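PDB 4TWJ: NAD-dependent protein deacylase 2 from Archaeoglobus fulgidus, which removes acyl groups from protein lysines with consumption of NAD+, deacetylating the archaeal chromatin protein Alba and thereby repressing transcription. Local coordinates for residues 86-89 / 90-93; 133-136 / 137-141; 243-246 / 247-251. All blocks are in the same frame, centred on the assembly; numbering follows the deposited sequence.

Contact 1 (86-89 / 90-93)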
ATOM      1  N   ALA A  86      -9.512   7.619   3.959  1.00 15.24           N
ATOM      2  CA  ALA A  86      -9.446   8.281   5.257  1.00 15.59           C
ATOM      3  C   ALA A  86     -10.844   8.594   5.793  1.00 15.82           C
ATOM      4  O   ALA A  86     -11.116   8.398   6.976  1.00 16.06           O
ATOM      5  CB  ALA A  86      -8.614   9.555   5.165  1.00 15.69           C
ATOM      6  N   GLU A  87     -11.729   9.065   4.919  1.00 16.31           N
ATOM      7  CA  GLU A  87     -13.101   9.409   5.318  1.00 17.12           C
ATOM      8  C   GLU A  87     -13.897   8.173   5.751  1.00 17.01           C
ATOM      9  O   GLU A  87     -14.660   8.229   6.717  1.00 16.73           O
ATOM     10  CB  GLU A  87     -13.817  10.156   4.184  1.00 17.89           C
ATOM     11  CG  GLU A  87     -15.251  10.591   4.482  1.00 18.84           C
ATOM     12  CD  GLU A  87     -15.382  11.535   5.664  1.00 19.85           C
ATOM     13  OE1 GLU A  87     -14.374  12.128   6.100  1.00 20.69           O
ATOM     14  OE2 GLU A  87     -16.518  11.694   6.159  1.00 21.28           O
ATOM     15  N   LEU A  88     -13.710   7.055   5.052  1.00 16.77           N
ATOM     16  CA  LEU A  88     -14.381   5.811   5.439  1.00 16.53           C
ATOM     17  C   LEU A  88     -13.940   5.320   6.823  1.00 16.96           C
ATOM     18  O   LEU A  88     -14.727   4.699   7.536  1.00 16.29           O
ATOM     19  CB  LEU A  88     -14.162   4.715   4.389  1.00 16.35           C
ATOM     20  CG  LEU A  88     -14.897   4.921   3.062  1.00 16.31           C
ATOM     21  CD1 LEU A  88     -14.394   3.951   2.004  1.00 16.45           C
ATOM     22  CD2 LEU A  88     -16.403   4.794   3.243  1.00 16.34           C
ATOM     23  N   GLU A  89     -12.690   5.591   7.194  1.00 17.50           N
ATOM     24  CA  GLU A  89     -12.206   5.292   8.544  1.00 18.21           C
ATOM     25  C   GLU A  89     -12.833   6.251   9.560  1.00 18.75           C
ATOM     26  O   GLU A  89     -13.291   5.831  10.624  1.00 18.54           O
ATOM     27  CB  GLU A  89     -10.675   5.359   8.601  1.00 18.89           C
ATOM     28  CG  GLU A  89     -10.083   4.958   9.947  1.00 19.39           C
ATOM     29  CD  GLU A  89      -8.564   4.916   9.946  1.00 19.95           C
ATOM     30  OE1 GLU A  89      -7.935   5.363   8.967  1.00 20.71           O
ATOM     31  OE2 GLU A  89      -7.987   4.434  10.942  1.00 20.30           O
ATOM     32  N   ARG A  90     -12.862   7.534   9.214  1.00 19.46           N
ATOM     33  CA  ARG A  90     -13.497   8.558  10.049  1.00 20.53           C
ATOM     34  C   ARG A  90     -14.964   8.221  10.331  1.00 20.11           C
ATOM     35  O   ARG A  90     -15.464   8.469  11.432  1.00 20.46           O
ATOM     36  CB  ARG A  90     -13.382   9.926   9.366  1.00 21.65           C
ATOM     37  CG  ARG A  90     -13.710  11.117  10.248  1.00 23.02           C
ATOM     38  CD  ARG A  90     -13.354  12.427   9.557  1.00 24.12           C
ATOM     39  NE  ARG A  90     -11.905  12.569   9.357  1.00 25.32           N
ATOM     40  CZ  ARG A  90     -11.260  12.518   8.186  1.00 25.88           C
ATOM     41  NH1 ARG A  90      -9.940  12.660   8.170  1.00 26.58           N
ATOM     42  NH2 ARG A  90     -11.902  12.334   7.035  1.00 25.83           N
ATOM     43  N   MET A  91     -15.637   7.638   9.340  1.00 19.48           N
ATOM     44  CA  MET A  91     -17.040   7.238   9.462  1.00 19.25           C
ATOM     45  C   MET A  91     -17.247   5.969  10.298  1.00 19.04           C
ATOM     46  O   MET A  91     -18.387   5.603  10.585  1.00 19.49           O
ATOM     47  CB  MET A  91     -17.650   7.025   8.072  1.00 19.36           C
ATOM     48  CG  MET A  91     -17.815   8.298   7.265  1.00 19.44           C
ATOM     49  SD  MET A  91     -18.122   7.971   5.522  1.00 19.87           S
ATOM     50  CE  MET A  91     -19.739   7.214   5.597  1.00 19.92           C
ATOM     51  N   GLY A  92     -16.157   5.298  10.668  1.00 18.56           N
ATOM     52  CA  GLY A  92     -16.220   4.073  11.463  1.00 18.18           C
ATOM     53  C   GLY A  92     -16.445   2.808  10.648  1.00 17.73           C
ATOM     54  O   GLY A  92     -16.716   1.745  11.210  1.00 18.25           O
ATOM     55  N   ILE A  93     -16.335   2.916   9.326  1.00 16.97           N
ATOM     56  CA  ILE A  93     -16.575   1.779   8.440  1.00 16.41           C
ATOM     57  C   ILE A  93     -15.287   1.001   8.208  1.00 15.70           C
ATOM     58  O   ILE A  93     -15.230  -0.201   8.461  1.00 15.54           O
ATOM     59  CB  ILE A  93     -17.173   2.236   7.094  1.00 16.68           C
ATOM     60  CG1 ILE A  93     -18.539   2.884   7.348  1.00 17.00           C
ATOM     61  CG2 ILE A  93     -17.292   1.061   6.127  1.00 16.85           C
ATOM     62  CD1 ILE A  93     -19.153   3.547   6.143  1.00 17.09           C
TER
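Glu87 OE1 receives Arg90 NH2 at 2.7 Å, a hydrogen-bonded salt bridge across one turn at the end of helix 80-90. The donor meets the oxygen nearly along its C-O axis, and the oxygen lies only 3° out of the guanidinium plane, although carboxylate and guanidinium are turned 34° against each other. Over one face of the guanidinium sits Ala86 O. CG of Glu87 anti to the backbone N (chi1 -179°) and a bend at the next bond bring the carboxylate back to the arginine one turn on. Its other oxygen, OE2, forms a salt bridge with Lys247 NZ of helix 235-249 and also lies 3.8 Å from Met91 CG. On the buried side, Leu88 CD2 rests 4.2 Å from Ile93 CD1 and 4.3 Å from Met91 SD. The backbone ends in a Schellman motif: Ile93 N bonds to Leu88 O at 3.0 Å, the donor nearly in line with the C=O bond, while Gly92 N reaches Glu89 O at 2.9 Å from above the carbonyl plane. Gly92, at positive phi, lets the chain leave the helix toward strand 94-99. The two cations on Glu87 would be expected to favour its ionised form, and the carboxylate links this helix end to helix 235-249.

Contact 2 (133-136 / 137-141)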
ATOM      1  N   TYR A 133      18.824   6.889  10.775  1.00 14.06           N
ATOM      2  CA  TYR A 133      18.466   8.179  10.190  1.00 13.63           C
ATOM      3  C   TYR A 133      16.965   8.328  10.023  1.00 13.61           C
ATOM      4  O   TYR A 133      16.244   7.338   9.880  1.00 13.58           O
ATOM      5  CB  TYR A 133      19.096   8.333   8.802  1.00 13.31           C
ATOM      6  CG  TYR A 133      20.599   8.347   8.821  1.00 13.01           C
ATOM      7  CD1 TYR A 133      21.328   7.166   8.711  1.00 13.02           C
ATOM      8  CD2 TYR A 133      21.296   9.543   8.955  1.00 13.08           C
ATOM      9  CE1 TYR A 133      22.711   7.178   8.740  1.00 12.99           C
ATOM     10  CE2 TYR A 133      22.675   9.564   8.984  1.00 12.98           C
ATOM     11  CZ  TYR A 133      23.378   8.384   8.881  1.00 13.10           C
ATOM     12  OH  TYR A 133      24.753   8.422   8.918  1.00 13.55           O
ATOM     13  N   ASP A 134      16.515   9.581  10.027  1.00 13.71           N
ATOM     14  CA  ASP A 134      15.188   9.949   9.562  1.00 14.35           C
ATOM     15  C   ASP A 134      15.298  10.434   8.126  1.00 13.76           C
ATOM     16  O   ASP A 134      16.299  11.048   7.747  1.00 13.24           O
ATOM     17  CB  ASP A 134      14.611  11.080  10.412  1.00 15.16           C
ATOM     18  CG  ASP A 134      14.414  10.683  11.853  1.00 16.32           C
ATOM     19  OD1 ASP A 134      14.794  11.470  12.740  1.00 18.28           O
ATOM     20  OD2 ASP A 134      13.880   9.587  12.107  1.00 17.46           O
ATOM     21  N   TRP A 135      14.259  10.179   7.339  1.00 13.68           N
ATOM     22  CA  TRP A 135      14.217  10.601   5.939  1.00 13.80           C
ATOM     23  C   TRP A 135      14.399  12.115   5.771  1.00 13.48           C
ATOM     24  O   TRP A 135      14.986  12.565   4.788  1.00 13.03           O
ATOM     25  CB  TRP A 135      12.905  10.153   5.296  1.00 14.30           C
ATOM     26  CG  TRP A 135      12.765  10.517   3.853  1.00 15.13           C
ATOM     27  CD1 TRP A 135      11.763  11.248   3.292  1.00 15.54           C
ATOM     28  CD2 TRP A 135      13.655  10.170   2.785  1.00 15.49           C
ATOM     29  NE1 TRP A 135      11.966  11.376   1.940  1.00 16.00           N
ATOM     30  CE2 TRP A 135      13.122  10.724   1.602  1.00 15.72           C
ATOM     31  CE3 TRP A 135      14.848   9.442   2.711  1.00 15.91           C
ATOM     32  CZ2 TRP A 135      13.743  10.577   0.357  1.00 16.02           C
ATOM     33  CZ3 TRP A 135      15.466   9.297   1.474  1.00 16.21           C
ATOM     34  CH2 TRP A 135      14.910   9.862   0.316  1.00 15.99           C
ATOM     35  N   SER A 136      13.913  12.885   6.742  1.00 13.59           N
ATOM     36  CA  SER A 136      14.083  14.343   6.749  1.00 13.81           C
ATOM     37  C   SER A 136      15.545  14.786   6.639  1.00 13.66           C
ATOM     38  O   SER A 136      15.817  15.905   6.199  1.00 14.04           O
ATOM     39  CB  SER A 136      13.468  14.943   8.016  1.00 14.12           C
ATOM     40  OG  SER A 136      14.131  14.478   9.176  1.00 14.71           O
ATOM     41  N   GLU A 137      16.471  13.918   7.042  1.00 13.52           N
ATOM     42  CA  GLU A 137      17.902  14.222   6.987  1.00 13.67           C
ATOM     43  C   GLU A 137      18.473  14.120   5.570  1.00 13.70           C
ATOM     44  O   GLU A 137      19.495  14.737   5.265  1.00 13.89           O
ATOM     45  CB  GLU A 137      18.676  13.302   7.935  1.00 14.02           C
ATOM     46  CG  GLU A 137      18.164  13.337   9.365  1.00 14.18           C
ATOM     47  CD  GLU A 137      18.989  12.479  10.294  1.00 14.51           C
ATOM     48  OE1 GLU A 137      20.146  12.851  10.549  1.00 14.87           O
ATOM     49  OE2 GLU A 137      18.494  11.443  10.771  1.00 14.52           O
ATOM     50  N   PHE A 138      17.818  13.344   4.707  1.00 13.46           N
ATOM     51  CA  PHE A 138      18.324  13.080   3.358  1.00 13.40           C
ATOM     52  C   PHE A 138      17.533  13.750   2.246  1.00 14.06           C
ATOM     53  O   PHE A 138      18.037  13.891   1.132  1.00 14.11           O
ATOM     54  CB  PHE A 138      18.307  11.576   3.081  1.00 12.99           C
ATOM     55  CG  PHE A 138      19.312  10.800   3.872  1.00 12.63           C
ATOM     56  CD1 PHE A 138      20.667  11.041   3.714  1.00 12.57           C
ATOM     57  CD2 PHE A 138      18.909   9.798   4.744  1.00 12.50           C
ATOM     58  CE1 PHE A 138      21.599  10.316   4.427  1.00 12.48           C
ATOM     59  CE2 PHE A 138      19.839   9.070   5.457  1.00 12.49           C
ATOM     60  CZ  PHE A 138      21.184   9.332   5.303  1.00 12.39           C
ATOM     61  N   VAL A 139      16.295  14.140   2.533  1.00 15.04           N
ATOM     62  CA  VAL A 139      15.350  14.488   1.473  1.00 15.98           C
ATOM     63  C   VAL A 139      15.804  15.673   0.603  1.00 16.85           C
ATOM     64  O   VAL A 139      15.613  15.643  -0.614  1.00 17.07           O
ATOM     65  CB  VAL A 139      13.921  14.708   2.033  1.00 16.29           C
ATOM     66  CG1 VAL A 139      13.859  15.934   2.937  1.00 16.38           C
ATOM     67  CG2 VAL A 139      12.907  14.798   0.896  1.00 16.59           C
ATOM     68  N   GLU A 140      16.417  16.692   1.207  1.00 18.16           N
ATOM     69  CA  GLU A 140      16.919  17.832   0.429  1.00 19.36           C
ATOM     70  C   GLU A 140      17.961  17.381  -0.596  1.00 19.20           C
ATOM     71  O   GLU A 140      17.813  17.646  -1.789  1.00 19.35           O
ATOM     72  CB  GLU A 140      17.515  18.927   1.324  1.00 20.63           C
ATOM     73  CG  GLU A 140      17.927  20.170   0.541  1.00 21.89           C
ATOM     74  CD  GLU A 140      18.647  21.216   1.371  1.00 23.09           C
ATOM     75  OE1 GLU A 140      19.283  22.104   0.762  1.00 25.12           O
ATOM     76  OE2 GLU A 140      18.586  21.165   2.616  1.00 23.96           O
ATOM     77  N   ASP A 141      19.009  16.714  -0.119  1.00 19.23           N
ATOM     78  CA  ASP A 141      20.064  16.185  -0.987  1.00 19.41           C
ATOM     79  C   ASP A 141      19.474  15.268  -2.048  1.00 18.35           C
ATOM     80  O   ASP A 141      19.809  15.364  -3.229  1.00 18.15           O
ATOM     81  CB  ASP A 141      21.104  15.406  -0.172  1.00 20.48           C
ATOM     82  CG  ASP A 141      22.054  16.310   0.605  1.00 21.58           C
ATOM     83  OD1 ASP A 141      21.998  17.549   0.448  1.00 22.96           O
ATOM     84  OD2 ASP A 141      22.874  15.765   1.372  1.00 23.26           O
TER
HETATM   85  O   HOH W   1      17.088  17.164   4.048  1.00 16.49           O
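Hydrogen bonds join Asp134 and Glu137 in both directions where strand 132-134 turns toward helix 139-143. Asp134 N gives a nearly straight bond (168°) to Glu137 OE2 at 2.8 Å, meeting the anti side of the carboxylate, and Glu137 N returns to the main-chain Asp134 O at 3.0 Å from above the carbonyl plane. Trp135 O accepts from Phe138 N at 2.9 Å and, weakly, from Val139 N; a water bridges Ser136 O to Glu140 N. Among the aromatic contacts, Phe138 CZ lies over one face of Tyr133, toward its rim; the two rings meet obliquely, centroids 4.9 Å apart and planes at 48°. Phe138 CG, anti to its own carbonyl carbon (chi1 -70°), directs the ring back to Tyr133 CB, 3.5 Å from CE2. Val139 CB makes a CH-pi contact over the five-membered ring of Trp135, 4.2 Å from its centroid, while Phe138 CB touches the indole at CZ3. As for charge, Asp134 OD1 and Glu137 OE2 stand 4.2 Å apart, like charges whose repulsion is probably eased by the salt bridge of Asp134 OD2 with Lys123. The hydrogen-bonded turn thus sets its aromatic residues between the zinc ligand Cys150, touched by Tyr133, and the peptide's modified side chain, touched by Trp135.

Contact 3 (243-246 / 247-251)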
ATOM      1  N   VAL A 243     -17.872   6.603  -1.502  1.00 16.65           N
ATOM      2  CA  VAL A 243     -18.095   7.276  -0.217  1.00 17.13           C
ATOM      3  C   VAL A 243     -19.419   8.049  -0.231  1.00 17.74           C
ATOM      4  O   VAL A 243     -20.211   7.951   0.710  1.00 16.96           O
ATOM      5  CB  VAL A 243     -16.935   8.230   0.153  1.00 17.14           C
ATOM      6  CG1 VAL A 243     -17.285   9.066   1.381  1.00 17.20           C
ATOM      7  CG2 VAL A 243     -15.658   7.443   0.405  1.00 17.04           C
ATOM      8  N   GLU A 244     -19.663   8.804  -1.300  1.00 18.78           N
ATOM      9  CA  GLU A 244     -20.907   9.573  -1.407  1.00 19.72           C
ATOM     10  C   GLU A 244     -22.134   8.659  -1.351  1.00 19.45           C
ATOM     11  O   GLU A 244     -23.118   8.981  -0.683  1.00 19.10           O
ATOM     12  CB  GLU A 244     -20.917  10.430  -2.681  1.00 21.18           C
ATOM     13  CG  GLU A 244     -19.880  11.549  -2.688  1.00 22.86           C
ATOM     14  CD  GLU A 244     -20.000  12.499  -1.505  1.00 24.44           C
ATOM     15  OE1 GLU A 244     -20.809  13.450  -1.585  1.00 26.64           O
ATOM     16  OE2 GLU A 244     -19.280  12.305  -0.497  1.00 25.36           O
ATOM     17  N   GLU A 245     -22.062   7.511  -2.022  1.00 19.08           N
ATOM     18  CA  GLU A 245     -23.161   6.543  -2.014  1.00 19.20           C
ATOM     19  C   GLU A 245     -23.354   5.921  -0.630  1.00 18.23           C
ATOM     20  O   GLU A 245     -24.485   5.746  -0.175  1.00 17.49           O
ATOM     21  CB  GLU A 245     -22.920   5.453  -3.061  1.00 20.55           C
ATOM     22  CG  GLU A 245     -24.054   4.452  -3.231  1.00 22.04           C
ATOM     23  CD  GLU A 245     -25.314   5.038  -3.850  1.00 23.36           C
ATOM     24  OE1 GLU A 245     -25.298   6.195  -4.325  1.00 24.87           O
ATOM     25  OE2 GLU A 245     -26.335   4.322  -3.868  1.00 25.82           O
ATOM     26  N   VAL A 246     -22.252   5.595   0.037  1.00 17.21           N
ATOM     27  CA  VAL A 246     -22.314   5.075   1.404  1.00 16.80           C
ATOM     28  C   VAL A 246     -22.994   6.092   2.325  1.00 16.58           C
ATOM     29  O   VAL A 246     -23.845   5.728   3.132  1.00 16.06           O
ATOM     30  CB  VAL A 246     -20.911   4.732   1.947  1.00 16.78           C
ATOM     31  CG1 VAL A 246     -20.968   4.371   3.425  1.00 16.72           C
ATOM     32  CG2 VAL A 246     -20.290   3.588   1.153  1.00 16.82           C
ATOM     33  N   LYS A 247     -22.622   7.365   2.201  1.00 16.61           N
ATOM     34  CA  LYS A 247     -23.246   8.415   3.008  1.00 16.85           C
ATOM     35  C   LYS A 247     -24.749   8.502   2.738  1.00 17.06           C
ATOM     36  O   LYS A 247     -25.536   8.648   3.670  1.00 16.42           O
ATOM     37  CB  LYS A 247     -22.572   9.771   2.775  1.00 17.13           C
ATOM     38  CG  LYS A 247     -21.199   9.879   3.419  1.00 17.69           C
ATOM     39  CD  LYS A 247     -20.480  11.150   2.995  1.00 18.07           C
ATOM     40  CE  LYS A 247     -19.076  11.231   3.576  1.00 18.56           C
ATOM     41  NZ  LYS A 247     -19.073  11.651   5.000  1.00 19.04           N
ATOM     42  N   ARG A 248     -25.145   8.382   1.474  1.00 17.71           N
ATOM     43  CA  ARG A 248     -26.569   8.391   1.124  1.00 18.58           C
ATOM     44  C   ARG A 248     -27.325   7.229   1.768  1.00 18.38           C
ATOM     45  O   ARG A 248     -28.425   7.410   2.294  1.00 18.27           O
ATOM     46  CB  ARG A 248     -26.765   8.362  -0.395  1.00 19.78           C
ATOM     47  CG  ARG A 248     -26.333   9.634  -1.103  1.00 21.13           C
ATOM     48  CD  ARG A 248     -26.690   9.596  -2.580  1.00 22.74           C
ATOM     49  NE  ARG A 248     -25.986  10.638  -3.331  1.00 24.52           N
ATOM     50  CZ  ARG A 248     -24.863  10.466  -4.033  1.00 25.90           C
ATOM     51  NH1 ARG A 248     -24.274   9.275  -4.123  1.00 26.75           N
ATOM     52  NH2 ARG A 248     -24.322  11.502  -4.666  1.00 27.12           N
ATOM     53  N   LEU A 249     -26.731   6.039   1.737  1.00 17.85           N
ATOM     54  CA  LEU A 249     -27.350   4.860   2.345  1.00 17.84           C
ATOM     55  C   LEU A 249     -27.520   5.024   3.852  1.00 17.93           C
ATOM     56  O   LEU A 249     -28.464   4.485   4.434  1.00 18.53           O
ATOM     57  CB  LEU A 249     -26.520   3.605   2.051  1.00 17.95           C
ATOM     58  CG  LEU A 249     -26.485   3.178   0.585  1.00 18.20           C
ATOM     59  CD1 LEU A 249     -25.392   2.142   0.367  1.00 18.34           C
ATOM     60  CD2 LEU A 249     -27.833   2.642   0.126  1.00 18.42           C
ATOM     61  N   ARG A 250     -26.612   5.773   4.475  1.00 17.85           N
ATOM     62  CA  ARG A 250     -26.648   6.020   5.917  1.00 18.32           C
ATOM     63  C   ARG A 250     -27.422   7.294   6.298  1.00 17.78           C
ATOM     64  O   ARG A 250     -27.398   7.704   7.456  1.00 17.61           O
ATOM     65  CB  ARG A 250     -25.219   6.093   6.468  1.00 19.26           C
ATOM     66  CG  ARG A 250     -24.516   4.745   6.522  1.00 20.36           C
ATOM     67  CD  ARG A 250     -23.004   4.894   6.448  1.00 21.55           C
ATOM     68  NE  ARG A 250     -22.460   5.754   7.501  1.00 22.75           N
ATOM     69  CZ  ARG A 250     -21.880   5.335   8.627  1.00 23.61           C
ATOM     70  NH1 ARG A 250     -21.738   4.040   8.902  1.00 24.20           N
ATOM     71  NH2 ARG A 250     -21.423   6.234   9.492  1.00 24.61           N
ATOM     72  N   SER A 251     -28.103   7.904   5.327  1.00 17.39           N
ATOM     73  CA  SER A 251     -28.843   9.163   5.525  1.00 17.53           C
ATOM     74  C   SER A 251     -27.954  10.321   5.992  1.00 17.80           C
ATOM     75  O   SER A 251     -28.428  11.259   6.630  1.00 17.51           O
ATOM     76  CB  SER A 251     -30.021   8.966   6.486  1.00 17.55           C
ATOM     77  OG  SER A 251     -30.866   7.928   6.031  1.00 17.47           O
TER
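The last turns of helix 235-249, at the C-terminal end of the Rossmann-type domain, close in a Schellman motif with Ser251 at positive phi. Ser251 N bonds to Arg248 O and Glu252 N to Lys247 O. Ahead of it the regular pattern holds, Lys247 N reaching Val243 O at 2.9 Å and Leu249 N reaching Glu245 O at 3.0 Å. Arg248 NH1 forms a long salt bridge of 3.3 Å to Glu245 OE1, and Glu245 also touches Arg6 and Ala9 of helix 2-14. The donor comes to the anti side, 19° out of the carboxylate plane, and the oxygen is itself 25° out of the guanidinium plane, so neither group is well aligned. Arg248, extended from CG to NE, has Glu244 O over one face of its guanidinium and NH1 3.8 Å from Glu244 CB. Replacing Glu245 by alanine is likely to leave Arg248 without its carboxylate mate, its guanidinium freer to swing off Glu244. On the inner side, Val243 and Lys247 lie side by side, CG1 3.6 Å from CE. The lysine chain stays extended until it bends at the last torsion (chi4 -78°), and NZ pairs with Glu87. Val246 CG1 likewise lies 3.7 Å from Arg250 CD, whose guanidinium bonds to Glu252. Aliphatic stems thus pack on buried valines while their charged ends reach carboxylates, which suits a helix edge between core and solvent.

Contacts 1 and 3 hold neighbouring elements, the ends of helices 80-90 and 235-249, on the parallel-sheet domain. Their centres are 12 Å apart and they meet directly, through the Glu87-Lys247 pair and through Ile93 CD1, packed 3.4 Å from Val246 CG1. Both combine a buried aliphatic side with charged pairs nearer the surface. Contact 2 stands apart, its nearest atoms about 21 Å from contact 1 and about 28 Å from contact 3. It too is partly buried, with Tyr133 and Phe138 inside and Ser136 and Glu137 exposed. Situated in the zinc-binding module, it leads from a strand toward helix 139-143, and relies on aromatic packing and a carboxylate-to-backbone bond instead of salt bridges between its segments.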